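Local atomic coordinates of cryptochrome DASH, chloroplast/mitochondrial (Arabidopsis thaliana, PDB entry 2IJG), a protein that uses light and bound FAD, with a folate cofactor as antenna, to repair cyclobutane pyrimidine dimers in single-stranded DNA, and may also act as a photoreceptor. Residues Ile44-Asn49 against Arg138-His143; Ala58-Trp63 against Thr212-Ser217; Thr68-Tyr73 against Pro222-Trp227. All coordinates share one frame; numbering follows the deposited sequence.

Contact 1: residues Ile44-Asn49 against Arg138-His143; sequences ILWFRN and RTVFAH
The carbonyl oxygen of Ile-44 receives two groups from the neighbouring strand: the amide of Phe-141, with N 2.7 Å from that oxygen, and Val-140 CA, whose hydrogen makes a CH...O contact with it. Ile-44 N donates to Thr-139 O at 2.9 Å, and Trp-46 N to Phe-141 O at 2.8 Å. The ladder is parallel, with Ile-44 beside Val-140 and Leu-45 beside Phe-141.

Ile-44, Val-140 and Trp-46 share one face of the sheet. Val-140 forks there: CG2 packs on Ile-44 CB at 3.9 Å, while CG1 leans on Trp-46 CB. The CB of Trp-46 points toward the other strand; with CG anti to the backbone N (chi1 166°), CE3 comes obliquely to 3.5 Å from Ala-142 CB. Helix 124-134 covers Ile-44 and Trp-46. On the opposite face Leu-45 CD2 lies 3.7 Å from Phe-141 O, under helix 57-64.

Past the end of strand 42-46, Arg-48 folds back over the same tryptophan. Its CD sits 3.5 Å above the indole plane, and Trp-46 CH2 in turn lies over a face of the guanidinium. Arg-48 NH1 makes a weak bond to His-143 O (3.0 Å, 125°) and also forms a salt bridge with Glu-154 OE1.

In the parallel sheet of the Rossmann-like alpha/beta domain of class-1 photolyases, strand 42-46 lies between strands 68-75 and 137-143. Main-chain bonds set the register, while the arginine, its charge probably balanced by Glu-154, lies against the indole and probably gains a little from the weak bond to His-143 O.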
# COMPACT_ATOMS: atom_id res chain seq x y z
N ILE A 44 24.68 3.17 -7.36
CA ILE A 44 23.97 2.78 -6.16
C ILE A 44 22.48 2.77 -6.45
O ILE A 44 21.95 3.71 -7.04
CB ILE A 44 24.24 3.75 -5.00
CG1 ILE A 44 25.73 3.72 -4.64
CG2 ILE A 44 23.37 3.39 -3.79
CD1 ILE A 44 26.13 4.70 -3.55
N LEU A 45 21.82 1.69 -6.05
CA LEU A 45 20.38 1.54 -6.25
C LEU A 45 19.75 1.67 -4.86
O LEU A 45 19.88 0.78 -4.03
CB LEU A 45 20.06 0.16 -6.83
CG LEU A 45 18.85 -0.04 -7.74
CD1 LEU A 45 18.24 -1.39 -7.43
CD2 LEU A 45 17.82 1.06 -7.55
N TRP A 46 19.09 2.79 -4.63
CA TRP A 46 18.43 3.09 -3.36
C TRP A 46 16.95 2.70 -3.47
O TRP A 46 16.20 3.33 -4.21
CB TRP A 46 18.62 4.58 -3.07
CG TRP A 46 17.78 5.17 -2.00
CD1 TRP A 46 17.40 4.59 -0.83
CD2 TRP A 46 17.26 6.50 -1.98
NE1 TRP A 46 16.67 5.48 -0.07
CE2 TRP A 46 16.57 6.66 -0.75
CE3 TRP A 46 17.30 7.58 -2.88
CZ2 TRP A 46 15.94 7.85 -0.40
CZ3 TRP A 46 16.67 8.77 -2.53
CH2 TRP A 46 16.00 8.89 -1.30
N PHE A 47 16.53 1.68 -2.73
CA PHE A 47 15.16 1.20 -2.83
C PHE A 47 13.94 2.02 -2.36
O PHE A 47 13.22 2.55 -3.20
CB PHE A 47 15.08 -0.23 -2.26
CG PHE A 47 15.47 -1.28 -3.26
CD1 PHE A 47 16.79 -1.69 -3.40
CD2 PHE A 47 14.51 -1.81 -4.13
CE1 PHE A 47 17.15 -2.61 -4.37
CE2 PHE A 47 14.86 -2.73 -5.11
CZ PHE A 47 16.19 -3.14 -5.23
N ARG A 48 13.66 2.10 -1.07
CA ARG A 48 12.51 2.90 -0.62
C ARG A 48 11.14 2.64 -1.31
O ARG A 48 10.81 3.30 -2.29
CB ARG A 48 12.85 4.41 -0.74
CG ARG A 48 12.80 4.96 -2.17
CD ARG A 48 13.39 6.36 -2.35
NE ARG A 48 12.75 7.39 -1.53
CZ ARG A 48 12.27 8.54 -2.01
NH1 ARG A 48 12.34 8.82 -3.30
NH2 ARG A 48 11.75 9.43 -1.18
N ASN A 49 10.36 1.69 -0.81
CA ASN A 49 9.02 1.38 -1.36
C ASN A 49 8.83 0.85 -2.79
O ASN A 49 7.76 1.02 -3.39
CB ASN A 49 8.08 2.57 -1.16
CG ASN A 49 7.65 2.72 0.29
OD1 ASN A 49 7.08 1.80 0.88
ND2 ASN A 49 7.94 3.87 0.87
N ARG A 138 28.93 6.64 -9.64
CA ARG A 138 28.65 7.68 -10.62
C ARG A 138 27.25 8.22 -10.41
O ARG A 138 26.98 9.40 -10.64
CB ARG A 138 28.77 7.13 -12.04
CG ARG A 138 30.20 6.90 -12.52
CD ARG A 138 30.23 6.47 -13.98
NE ARG A 138 31.59 6.52 -14.52
CZ ARG A 138 31.92 6.17 -15.76
NH1 ARG A 138 30.99 5.74 -16.60
NH2 ARG A 138 33.18 6.26 -16.16
N THR A 139 26.35 7.35 -9.97
CA THR A 139 24.97 7.74 -9.77
C THR A 139 24.26 6.97 -8.67
O THR A 139 24.74 5.94 -8.19
CB THR A 139 24.16 7.51 -11.05
OG1 THR A 139 24.31 6.15 -11.46
CG2 THR A 139 24.65 8.43 -12.17
N VAL A 140 23.12 7.50 -8.27
CA VAL A 140 22.28 6.87 -7.27
C VAL A 140 20.89 6.85 -7.89
O VAL A 140 20.29 7.90 -8.10
CB VAL A 140 22.21 7.68 -5.95
CG1 VAL A 140 21.13 7.11 -5.05
CG2 VAL A 140 23.55 7.63 -5.24
N PHE A 141 20.41 5.65 -8.21
CA PHE A 141 19.08 5.49 -8.80
C PHE A 141 18.05 5.18 -7.73
O PHE A 141 18.37 4.59 -6.70
CB PHE A 141 19.07 4.35 -9.83
CG PHE A 141 19.67 4.72 -11.16
CD1 PHE A 141 21.04 4.63 -11.37
CD2 PHE A 141 18.86 5.19 -12.19
CE1 PHE A 141 21.60 4.98 -12.60
CE2 PHE A 141 19.41 5.55 -13.42
CZ PHE A 141 20.78 5.45 -13.62
N ALA A 142 16.80 5.57 -7.99
CA ALA A 142 15.70 5.35 -7.07
C ALA A 142 14.43 5.87 -7.72
O ALA A 142 14.50 6.62 -8.70
CB ALA A 142 15.94 6.10 -5.75
N HIS A 143 13.27 5.48 -7.19
CA HIS A 143 12.01 5.95 -7.75
C HIS A 143 11.62 7.30 -7.15
O HIS A 143 11.93 7.60 -6.00
CB HIS A 143 10.89 4.94 -7.50
CG HIS A 143 10.84 3.82 -8.49
ND1 HIS A 143 11.38 2.58 -8.24
CD2 HIS A 143 10.33 3.76 -9.74
CE1 HIS A 143 11.19 1.80 -9.29
NE2 HIS A 143 10.56 2.49 -10.21

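Contact 2: residues Ala58-Trp63 against Thr212-Ser217; sequences ALYKAW and TRIPLS
Trp-63 and Pro-215 pack closely, the proline lying over one face of the indole. Pro-215 CG stands 3.7 Å from Trp-63 CZ2 and makes an off-centre CH-pi contact with the six-membered ring, 4.1 Å from its centroid and 29° off the normal. One turn back along the helix, Leu-59 CD1 touches Ile-214 CG2 at 4.0 Å. Ile-214 uses its other branch as well: its CD1 lies alongside the tyrosine, 3.9 Å from Tyr-60 CB. Leu-59, Ile-214 and Pro-215 are all buried, and Leu-59 also packs on Leu-45 of the sheet beneath.

The other side of the contact is more open to solvent, though its distances remain those of van der Waals packing. Tyr-60 is partly exposed; Thr-212 CG2 comes obliquely to 3.8 Å from its CG, and Arg-213 offers just its carbonyl oxygen while its long side chain leads away. With its methyl anti to the backbone N (chi1 -61° for OG1), Thr-212 turns carbon to the tyrosine and its hydroxyl to Asp-57, to which it is hydrogen-bonded. At the far end the exposed Ser-217 meets the indole through its backbone O, 3.5 Å from Trp-63 CZ3.

The segments meet through van der Waals contacts, mostly apolar. This is the outer side of a crossover helix in a Rossmann-like alpha/beta domain, dressed by the long connecting loop that class-1 photolyases run from that domain toward their helical FAD-binding part.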
# COMPACT_ATOMS: atom_id res chain seq x y z
N ALA A 58 13.98 1.57 -12.17
CA ALA A 58 15.14 2.11 -11.48
C ALA A 58 16.26 1.09 -11.50
O ALA A 58 17.42 1.42 -11.74
CB ALA A 58 14.77 2.47 -10.03
N LEU A 59 15.90 -0.17 -11.26
CA LEU A 59 16.88 -1.25 -11.26
C LEU A 59 17.46 -1.40 -12.67
O LEU A 59 18.68 -1.48 -12.84
CB LEU A 59 16.21 -2.57 -10.84
CG LEU A 59 17.04 -3.73 -10.30
CD1 LEU A 59 16.53 -5.00 -10.92
CD2 LEU A 59 18.52 -3.56 -10.57
N TYR A 60 16.59 -1.43 -13.67
CA TYR A 60 17.03 -1.57 -15.05
C TYR A 60 17.99 -0.45 -15.46
O TYR A 60 19.09 -0.71 -15.96
CB TYR A 60 15.84 -1.58 -16.01
CG TYR A 60 16.25 -1.94 -17.42
CD1 TYR A 60 16.68 -3.23 -17.73
CD2 TYR A 60 16.26 -0.98 -18.43
CE1 TYR A 60 17.12 -3.55 -19.01
CE2 TYR A 60 16.70 -1.29 -19.71
CZ TYR A 60 17.13 -2.58 -20.00
OH TYR A 60 17.57 -2.91 -21.26
N LYS A 61 17.56 0.80 -15.26
CA LYS A 61 18.38 1.95 -15.59
C LYS A 61 19.73 1.86 -14.90
O LYS A 61 20.76 2.20 -15.49
CB LYS A 61 17.68 3.24 -15.16
CG LYS A 61 16.43 3.58 -15.95
CD LYS A 61 16.77 4.19 -17.30
CE LYS A 61 15.51 4.58 -18.06
NZ LYS A 61 14.59 5.38 -17.20
N ALA A 62 19.73 1.40 -13.66
CA ALA A 62 20.96 1.25 -12.90
C ALA A 62 21.88 0.23 -13.58
O ALA A 62 23.04 0.52 -13.86
CB ALA A 62 20.67 0.81 -11.47
N TRP A 63 21.34 -0.96 -13.85
CA TRP A 63 22.12 -2.01 -14.49
C TRP A 63 22.58 -1.58 -15.88
O TRP A 63 23.74 -1.77 -16.25
CB TRP A 63 21.29 -3.30 -14.57
CG TRP A 63 21.23 -3.93 -15.95
CD1 TRP A 63 20.48 -3.51 -17.02
CD2 TRP A 63 21.95 -5.08 -16.40
NE1 TRP A 63 20.70 -4.33 -18.10
CE2 TRP A 63 21.60 -5.30 -17.75
CE3 TRP A 63 22.86 -5.95 -15.79
CZ2 TRP A 63 22.13 -6.35 -18.50
CZ3 TRP A 63 23.39 -7.00 -16.53
CH2 TRP A 63 23.02 -7.19 -17.88
N THR A 212 8.92 -3.63 -17.81
CA THR A 212 10.33 -3.63 -18.12
C THR A 212 10.93 -4.99 -17.77
O THR A 212 10.91 -5.41 -16.61
CB THR A 212 11.06 -2.54 -17.32
OG1 THR A 212 10.52 -1.26 -17.67
CG2 THR A 212 12.55 -2.57 -17.62
N ARG A 213 11.44 -5.68 -18.79
CA ARG A 213 12.05 -6.99 -18.60
C ARG A 213 13.42 -6.87 -17.96
O ARG A 213 14.23 -6.04 -18.36
CB ARG A 213 12.19 -7.71 -19.94
CG ARG A 213 10.90 -8.22 -20.52
CD ARG A 213 11.20 -9.02 -21.77
NE ARG A 213 10.03 -9.71 -22.30
CZ ARG A 213 10.07 -10.55 -23.33
NH1 ARG A 213 11.22 -10.81 -23.94
NH2 ARG A 213 8.95 -11.14 -23.73
N ILE A 214 13.69 -7.73 -16.98
CA ILE A 214 14.96 -7.71 -16.28
C ILE A 214 15.77 -8.98 -16.56
O ILE A 214 15.22 -10.08 -16.60
CB ILE A 214 14.73 -7.60 -14.75
CG1 ILE A 214 13.85 -6.39 -14.44
CG2 ILE A 214 16.06 -7.49 -14.03
CD1 ILE A 214 14.48 -5.04 -14.75
N PRO A 215 17.09 -8.83 -16.76
CA PRO A 215 17.96 -9.98 -17.03
C PRO A 215 18.03 -10.89 -15.81
O PRO A 215 17.90 -10.41 -14.68
CB PRO A 215 19.31 -9.33 -17.33
CG PRO A 215 18.92 -8.00 -17.90
CD PRO A 215 17.81 -7.57 -16.98
N LEU A 216 18.22 -12.19 -16.02
CA LEU A 216 18.30 -13.13 -14.91
C LEU A 216 19.64 -12.99 -14.19
O LEU A 216 19.78 -13.39 -13.04
CB LEU A 216 18.11 -14.57 -15.39
CG LEU A 216 16.70 -14.92 -15.86
CD1 LEU A 216 16.65 -16.39 -16.24
CD2 LEU A 216 15.69 -14.63 -14.74
N SER A 217 20.61 -12.41 -14.89
CA SER A 217 21.94 -12.19 -14.33
C SER A 217 22.20 -10.69 -14.37
O SER A 217 22.28 -10.10 -15.45
CB SER A 217 23.00 -12.93 -15.16
OG SER A 217 24.29 -12.69 -14.66

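Contact 3: residues Thr68-Tyr73 against Pro222-Trp227; sequences TILPVY and PSVDDW
Strand 68-73 and the irregular loop 222-227 approach most closely at one end, where the CA atoms of Thr-68 and Pro-222 are 6.2 Å apart, and the loop then curls back to bring Trp-227 against the middle of the strand. Pro-222 is the wedge at the near end. Its CD lies 3.1 Å from Ile-69 O and 3.7 Å from Leu-70 CB, and the ring also fits against the hydroxyl of Thr-68. That hydroxyl sits 3.1 Å from Pro-222 N without bonding to it, since the proline nitrogen has no hydrogen to share; Thr-68 OG1 instead makes a weak hydrogen bond with Pro-220 O, two residues before Pro-222.

Leu-70 carries the rest of the contact. Chi1 of 178° takes CG away from the backbone N, and chi2 of 53° turns CD1 to meet two partners. Trp-227 CZ3 is 3.6 Å from this methyl, the indole being met obliquely, and Val-224 CG2 is 3.9 Å away. Val-224 divides its two methyls between strand and loop: while CG2 touches the leucine, CG1 sits over the centre of the Trp-227 ring, 3.6 Å above its plane, so the loop braces its own indole from within.

This is structural packing away from the annotated sites: the loop connecting the alpha/beta domain to the helical part lies against strand 68-75 of the parallel sheet. Backbone bonds tie Ile-69 to Pro-220 and Pro-71 to Leu-118. Strand 68-75 runs between strands 42-46 and 118-121, and the loop spans both neighbours: Pro-222 rests on Val-42 and Trp-227 on Leu-118. Phe-135, just beyond helix 124-134, packs on Pro-222 and Val-224, while Pro-71 leans on Leu-110 of helix 93-112.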
# COMPACT_ATOMS: atom_id res chain seq x y z
N THR A 68 29.02 -2.38 -12.28
CA THR A 68 28.68 -3.04 -11.03
C THR A 68 27.60 -2.25 -10.28
O THR A 68 27.56 -1.02 -10.34
CB THR A 68 29.94 -3.21 -10.14
OG1 THR A 68 29.57 -3.32 -8.76
CG2 THR A 68 30.89 -2.04 -10.32
N ILE A 69 26.73 -2.96 -9.58
CA ILE A 69 25.64 -2.34 -8.84
C ILE A 69 25.70 -2.60 -7.33
O ILE A 69 26.05 -3.69 -6.89
CB ILE A 69 24.27 -2.85 -9.34
CG1 ILE A 69 24.15 -2.66 -10.85
CG2 ILE A 69 23.14 -2.11 -8.63
CD1 ILE A 69 22.88 -3.25 -11.43
N LEU A 70 25.35 -1.58 -6.56
CA LEU A 70 25.32 -1.69 -5.11
C LEU A 70 23.91 -1.35 -4.62
O LEU A 70 23.60 -0.19 -4.36
CB LEU A 70 26.34 -0.74 -4.46
CG LEU A 70 26.34 -0.75 -2.93
CD1 LEU A 70 26.51 -2.18 -2.42
CD2 LEU A 70 27.46 0.13 -2.41
N PRO A 71 23.03 -2.36 -4.54
CA PRO A 71 21.66 -2.12 -4.08
C PRO A 71 21.64 -1.86 -2.58
O PRO A 71 22.25 -2.61 -1.81
CB PRO A 71 20.92 -3.39 -4.49
CG PRO A 71 21.99 -4.42 -4.52
CD PRO A 71 23.18 -3.72 -5.08
N VAL A 72 20.95 -0.80 -2.17
CA VAL A 72 20.89 -0.42 -0.76
C VAL A 72 19.51 -0.07 -0.23
O VAL A 72 18.66 0.46 -0.94
CB VAL A 72 21.78 0.83 -0.51
CG1 VAL A 72 21.94 1.06 0.99
CG2 VAL A 72 23.13 0.65 -1.18
N TYR A 73 19.29 -0.38 1.05
CA TYR A 73 18.05 -0.04 1.71
C TYR A 73 18.41 0.60 3.04
O TYR A 73 19.15 0.03 3.83
CB TYR A 73 17.17 -1.26 1.99
CG TYR A 73 15.87 -0.84 2.64
CD1 TYR A 73 14.82 -0.31 1.88
CD2 TYR A 73 15.72 -0.86 4.03
CE1 TYR A 73 13.67 0.18 2.48
CE2 TYR A 73 14.57 -0.37 4.64
CZ TYR A 73 13.55 0.15 3.86
OH TYR A 73 12.41 0.65 4.46
N PRO A 222 29.75 -4.38 -5.84
CA PRO A 222 31.11 -4.03 -5.44
C PRO A 222 31.58 -5.06 -4.42
O PRO A 222 30.87 -6.03 -4.13
CB PRO A 222 30.94 -2.64 -4.82
CG PRO A 222 29.76 -2.09 -5.55
CD PRO A 222 28.82 -3.26 -5.58
N SER A 223 32.77 -4.86 -3.87
CA SER A 223 33.32 -5.80 -2.89
C SER A 223 32.44 -5.86 -1.63
O SER A 223 31.79 -6.88 -1.38
CB SER A 223 34.75 -5.40 -2.53
OG SER A 223 35.46 -6.52 -2.03
N VAL A 224 32.43 -4.80 -0.83
CA VAL A 224 31.60 -4.75 0.38
C VAL A 224 31.93 -5.82 1.42
O VAL A 224 31.69 -7.01 1.19
CB VAL A 224 30.10 -4.89 0.03
CG1 VAL A 224 29.26 -4.80 1.30
CG2 VAL A 224 29.69 -3.83 -0.96
N ASP A 225 32.46 -5.41 2.57
CA ASP A 225 32.80 -6.39 3.59
C ASP A 225 31.71 -6.66 4.63
O ASP A 225 31.89 -7.48 5.52
CB ASP A 225 34.11 -6.01 4.30
CG ASP A 225 34.28 -4.51 4.46
OD1 ASP A 225 34.60 -3.84 3.45
OD2 ASP A 225 34.10 -4.00 5.58
N ASP A 226 30.57 -5.98 4.51
CA ASP A 226 29.47 -6.19 5.44
C ASP A 226 28.15 -5.69 4.88
O ASP A 226 27.85 -4.50 4.91
CB ASP A 226 29.75 -5.48 6.77
CG ASP A 226 28.69 -5.76 7.82
OD1 ASP A 226 28.75 -5.13 8.90
OD2 ASP A 226 27.80 -6.60 7.57
N TRP A 227 27.35 -6.63 4.37
CA TRP A 227 26.06 -6.29 3.80
C TRP A 227 24.99 -6.00 4.85
O TRP A 227 23.84 -5.70 4.51
CB TRP A 227 25.58 -7.41 2.88
CG TRP A 227 26.42 -7.58 1.66
CD1 TRP A 227 27.50 -8.40 1.52
CD2 TRP A 227 26.27 -6.89 0.42
NE1 TRP A 227 28.04 -8.27 0.26
CE2 TRP A 227 27.30 -7.34 -0.44
CE3 TRP A 227 25.37 -5.93 -0.06
CZ2 TRP A 227 27.45 -6.87 -1.75
CZ3 TRP A 227 25.52 -5.46 -1.36
CH2 TRP A 227 26.56 -5.93 -2.19

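From the N terminus the chain runs through strand 42-46, helix 57-64 and strand 68-75, a beta-alpha-beta crossover that supplies the first partner of all three contacts. Contact 1 closes first, after 88 intervening residues, when strand 137-143 joins the sheet on the other flank of strand 42-46. Contacts 2 and 3 each close loops of 148 residues, as the connecting segment after helix 195-205 returns past the crossover helix and then the adjacent strand. None nests in another; every pair crosses. Probable backbone hydrogen bonds, Leu-45 O to Val-72 N and Phe-47 N to Val-72 O, join contacts 1 and 3. Phe-141 packs on Lys-61 and Ala-62, and Trp-63 on Ile-69.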